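Local coordinates for ankyrin repeat family protein (Enterococcus faecalis, PDB 3HRA), which is of unknown function but, as an ankyrin repeat protein, probably mediates protein-protein binding through its stacked helical hairpins, at residues S177-T180 and A181-A185; I193-I196 and L197-N201. One frame throughout, in Å; residues are numbered along the deposited sequence.

How the contacts relate
Both contacts are local and lie in series near the C-terminal end of the chain, with no nesting or crossing. Contact 1 comes first: the loop that follows helix 155-166 ends at residues 177-180, and its turn runs directly into the start of helix 181-188. Helix 191-198 comes next, and contact 2 runs from residue 193 of that helix to the C terminus, joining 193-196 to 197-201. The two contacts, with centres about 13 Å apart, meet where these consecutive helices pack: Ala185 CB lies 3.5 Å from Ser194 OG and 3.8 Å from Ile193 CG2, while Leu197 reaches Ala181 and Met182. This packing joins the last two helices of the ankyrin stack.

Contact 1: S177-T180 and A181-A185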
loop_
_atom_site.group_PDB
_atom_site.type_symbol
_atom_site.label_atom_id
_atom_site.label_comp_id
_atom_site.label_asym_id
_atom_site.label_seq_id
_atom_site.Cartn_x
_atom_site.Cartn_y
_atom_site.Cartn_z
ATOM N N SER A 177 22.968 5.398 0.014
ATOM C CA SER A 177 24.056 5.862 -0.847
ATOM C C SER A 177 24.460 7.295 -0.515
ATOM O O SER A 177 25.358 7.863 -1.146
ATOM C CB SER A 177 23.678 5.748 -2.330
ATOM O OG SER A 177 22.766 6.766 -2.743
ATOM N N GLY A 178 23.802 7.892 0.476
ATOM C CA GLY A 178 24.125 9.254 0.876
ATOM C C GLY A 178 23.471 10.339 0.041
ATOM O O GLY A 178 23.862 11.503 0.110
ATOM N N ARG A 179 22.456 9.970 -0.734
ATOM C CA ARG A 179 21.819 10.930 -1.636
ATOM C C ARG A 179 20.441 11.379 -1.140
ATOM O O ARG A 179 19.691 10.597 -0.551
ATOM C CB ARG A 179 21.737 10.347 -3.054
ATOM C CG ARG A 179 23.069 10.411 -3.814
ATOM C CD ARG A 179 22.941 9.910 -5.256
ATOM N NE ARG A 179 22.732 8.465 -5.301
ATOM C CZ ARG A 179 22.676 7.729 -6.413
ATOM N NH1 ARG A 179 22.819 8.292 -7.608
ATOM N NH2 ARG A 179 22.477 6.416 -6.322
ATOM N N THR A 180 20.123 12.645 -1.388
ATOM C CA THR A 180 18.808 13.179 -1.077
ATOM C C THR A 180 17.954 13.254 -2.341
ATOM O O THR A 180 18.437 13.070 -3.462
ATOM C CB THR A 180 18.880 14.611 -0.481
ATOM O OG1 THR A 180 19.418 15.504 -1.466
ATOM C CG2 THR A 180 19.736 14.637 0.798
ATOM N N ALA A 181 16.679 13.552 -2.152
ATOM C CA ALA A 181 15.773 13.767 -3.279
ATOM C C ALA A 181 16.274 14.883 -4.225
ATOM O O ALA A 181 16.225 14.751 -5.448
ATOM C CB ALA A 181 14.381 14.085 -2.762
ATOM N N MET A 182 16.769 15.976 -3.660
ATOM C CA MET A 182 17.323 17.068 -4.456
ATOM C C MET A 182 18.500 16.584 -5.302
ATOM O O MET A 182 18.637 16.964 -6.463
ATOM C CB MET A 182 17.775 18.196 -3.523
ATOM C CG MET A 182 18.048 19.515 -4.200
ATOM S SD MET A 182 18.318 20.848 -3.001
ATOM C CE MET A 182 16.650 21.207 -2.458
ATOM N N ASP A 183 19.346 15.744 -4.711
ATOM C CA ASP A 183 20.488 15.149 -5.418
ATOM C C ASP A 183 20.040 14.379 -6.650
ATOM O O ASP A 183 20.603 14.561 -7.734
ATOM C CB ASP A 183 21.281 14.205 -4.495
ATOM C CG ASP A 183 22.072 14.943 -3.439
ATOM O OD1 ASP A 183 22.471 16.105 -3.698
ATOM O OD2 ASP A 183 22.292 14.358 -2.345
ATOM N N TYR A 184 19.025 13.526 -6.491
ATOM C CA TYR A 184 18.547 12.710 -7.603
ATOM C C TYR A 184 17.932 13.566 -8.714
ATOM O O TYR A 184 18.207 13.347 -9.891
ATOM C CB TYR A 184 17.539 11.647 -7.132
ATOM C CG TYR A 184 18.182 10.469 -6.425
ATOM C CD1 TYR A 184 18.926 9.536 -7.135
ATOM C CD2 TYR A 184 18.024 10.282 -5.056
ATOM C CE1 TYR A 184 19.515 8.448 -6.499
ATOM C CE2 TYR A 184 18.600 9.185 -4.406
ATOM C CZ TYR A 184 19.349 8.283 -5.138
ATOM O OH TYR A 184 19.938 7.204 -4.519
ATOM N N ALA A 185 17.085 14.522 -8.344
ATOM C CA ALA A 185 16.431 15.363 -9.338
ATOM C C ALA A 185 17.468 16.128 -10.152
ATOM O O ALA A 185 17.368 16.229 -11.370
ATOM C CB ALA A 185 15.463 16.331 -8.670
#
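Thr180 and Asp183 hold each other by reciprocal hydrogen bonds at the start of helix 181-188. Thr180 sits at the N-cap, and its OG1 accepts from Asp183 N at 3.3 Å; a chi1 of 64° sets OG1 between the backbone N and the carbonyl carbon, turned toward the first turn of the helix. In return Thr180 N gives a nearly straight bond (171°) to Asp183 OD2 at 2.9 Å, meeting that oxygen on its anti side and out of the carboxylate plane. The exchange is a capping box. Behind it the helical bonding begins, with Tyr184 N donating to Thr180 O at 3.1 Å.

The aromatic contact is made by Arg179, whose side chain crosses that of Tyr184 at about a right angle. Its CD makes a CH-pi contact over the ring face, 4.2 Å from the centroid. The chain then bends at chi3 and brings CZ to 3.2 Å from Tyr184 CE1, which stands over the centre of one guanidinium face; the two planes are inclined by 42°. The guanidinium is also tethered at its edge, because Arg179 NE donates to Ser177 OG at 3.1 Å, almost in its own plane.

Asp175 ties the group together from just upstream: its carboxylate bonds to the hydroxyls of Ser177 and Tyr184 and to the backbone N of Arg179. Tyr184 also packs against Ile145 and Val148 of helix 143-149. Gly178 makes the turn with a positive phi, at which a CB would jam against the preceding carbonyl oxygen. Glycine in the loop, then threonine capping the helix two residues later, follows the ankyrin-repeat G-x-TPLH pattern, here as TAMD with Asp183 at the histidine position.

Contact 2: I193-I196 and L197-N201; sequences ISKI and LAQYN
Gln199 N donates to two carbonyls of the preceding turn, to Ile196 O at 3.1 Å from above the carbonyl plane and weakly to Lys195 O at 3.4 Å. The Tyr200 ring also turns its edge to Ile196 O, with CD1 at 3.1 Å from it. Earlier along the backbone the pattern is regular: Leu197 N bonds to Ile193 O and Ala198 N to Ser194 O, both at 2.9 Å. Gln199 N to Ile196 O and Tyr200 N to Leu197 O span three residues instead of four. This is the C-terminal part of helix 191-198, the last helix of the ankyrin stack.

Side chains four residues apart run alongside one another. Ile193 CG2, set anti to its own backbone N, meets Leu197 CD1 at 3.8 Å on the face toward Ala185 and Ala181 of helix 181-188. Ile196 CG2 lies 4.1 Å from Tyr200 CE1, beside Val161 and Met165 of helix 155-166, and the tyrosine's OH reaches on to hydrogen bonds with Glu166 and Lys162. Around the helix, Lys195 CG rests 3.8 Å from Gln199 NE2, while Lys195 NZ forms a salt bridge with Glu192.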
loop_
_atom_site.group_PDB
_atom_site.type_symbol
_atom_site.label_atom_id
_atom_site.label_comp_id
_atom_site.label_asym_id
_atom_site.label_seq_id
_atom_site.Cartn_x
_atom_site.Cartn_y
_atom_site.Cartn_z
ATOM N N ILE A 193 10.863 19.161 -10.837
ATOM C CA ILE A 193 11.020 18.662 -9.478
ATOM C C ILE A 193 12.046 19.474 -8.688
ATOM O O ILE A 193 11.803 19.825 -7.528
ATOM C CB ILE A 193 11.323 17.139 -9.454
ATOM C CG1 ILE A 193 10.067 16.389 -9.895
ATOM C CG2 ILE A 193 11.756 16.686 -8.068
ATOM C CD1 ILE A 193 10.232 14.876 -10.013
ATOM N N SER A 194 13.188 19.784 -9.309
ATOM C CA SER A 194 14.219 20.570 -8.619
ATOM C C SER A 194 13.680 21.918 -8.140
ATOM O O SER A 194 13.962 22.364 -7.030
ATOM C CB SER A 194 15.433 20.800 -9.524
ATOM O OG SER A 194 16.110 19.579 -9.785
ATOM N N LYS A 195 12.907 22.565 -8.999
ATOM C CA LYS A 195 12.320 23.858 -8.696
ATOM C C LYS A 195 11.348 23.736 -7.515
ATOM O O LYS A 195 11.368 24.562 -6.595
ATOM C CB LYS A 195 11.602 24.394 -9.935
ATOM C CG LYS A 195 10.996 25.761 -9.752
ATOM C CD LYS A 195 10.455 26.308 -11.066
ATOM C CE LYS A 195 9.296 25.474 -11.568
ATOM N NZ LYS A 195 8.645 26.104 -12.753
ATOM N N ILE A 196 10.504 22.712 -7.544
ATOM C CA ILE A 196 9.567 22.448 -6.453
ATOM C C ILE A 196 10.345 22.260 -5.152
ATOM O O ILE A 196 10.044 22.887 -4.134
ATOM C CB ILE A 196 8.712 21.197 -6.746
ATOM C CG1 ILE A 196 7.819 21.414 -7.971
ATOM C CG2 ILE A 196 7.871 20.817 -5.536
ATOM C CD1 ILE A 196 7.139 20.137 -8.439
ATOM N N LEU A 197 11.375 21.421 -5.183
ATOM C CA LEU A 197 12.150 21.147 -3.971
ATOM C C LEU A 197 12.860 22.394 -3.438
ATOM O O LEU A 197 12.965 22.574 -2.229
ATOM C CB LEU A 197 13.158 20.019 -4.198
ATOM C CG LEU A 197 12.533 18.638 -4.420
ATOM C CD1 LEU A 197 13.569 17.590 -4.798
ATOM C CD2 LEU A 197 11.752 18.179 -3.194
ATOM N N ALA A 198 13.345 23.249 -4.343
ATOM C CA ALA A 198 14.060 24.469 -3.960
ATOM C C ALA A 198 13.165 25.453 -3.197
ATOM O O ALA A 198 13.655 26.326 -2.488
ATOM C CB ALA A 198 14.651 25.156 -5.190
ATOM N N GLN A 199 11.858 25.310 -3.356
ATOM C CA GLN A 199 10.910 26.208 -2.713
ATOM C C GLN A 199 10.584 25.871 -1.261
ATOM O O GLN A 199 9.911 26.643 -0.581
ATOM C CB GLN A 199 9.635 26.287 -3.552
ATOM C CG GLN A 199 9.877 27.051 -4.864
ATOM C CD GLN A 199 8.764 26.867 -5.852
ATOM O OE1 GLN A 199 7.763 26.209 -5.559
ATOM N NE2 GLN A 199 8.920 27.452 -7.035
ATOM N N TYR A 200 11.051 24.717 -0.794
ATOM C CA TYR A 200 10.843 24.290 0.584
ATOM C C TYR A 200 12.173 24.174 1.301
ATOM O O TYR A 200 13.221 24.026 0.660
ATOM C CB TYR A 200 10.150 22.919 0.642
ATOM C CG TYR A 200 8.783 22.905 0.021
ATOM C CD1 TYR A 200 8.625 22.735 -1.346
ATOM C CD2 TYR A 200 7.647 23.093 0.796
ATOM C CE1 TYR A 200 7.369 22.734 -1.925
ATOM C CE2 TYR A 200 6.393 23.092 0.230
ATOM C CZ TYR A 200 6.258 22.910 -1.129
ATOM O OH TYR A 200 5.006 22.927 -1.696
ATOM N N ASN A 201 12.128 24.224 2.631
ATOM C CA ASN A 201 13.310 23.933 3.435
ATOM C C ASN A 201 13.411 22.441 3.715
ATOM O O ASN A 201 14.263 22.015 4.495
ATOM C CB ASN A 201 13.291 24.738 4.741
ATOM C CG ASN A 201 13.576 26.209 4.513
ATOM O OD1 ASN A 201 14.530 26.558 3.815
ATOM N ND2 ASN A 201 12.745 27.079 5.084
ATOM O OXT ASN A 201 12.634 21.635 3.165
#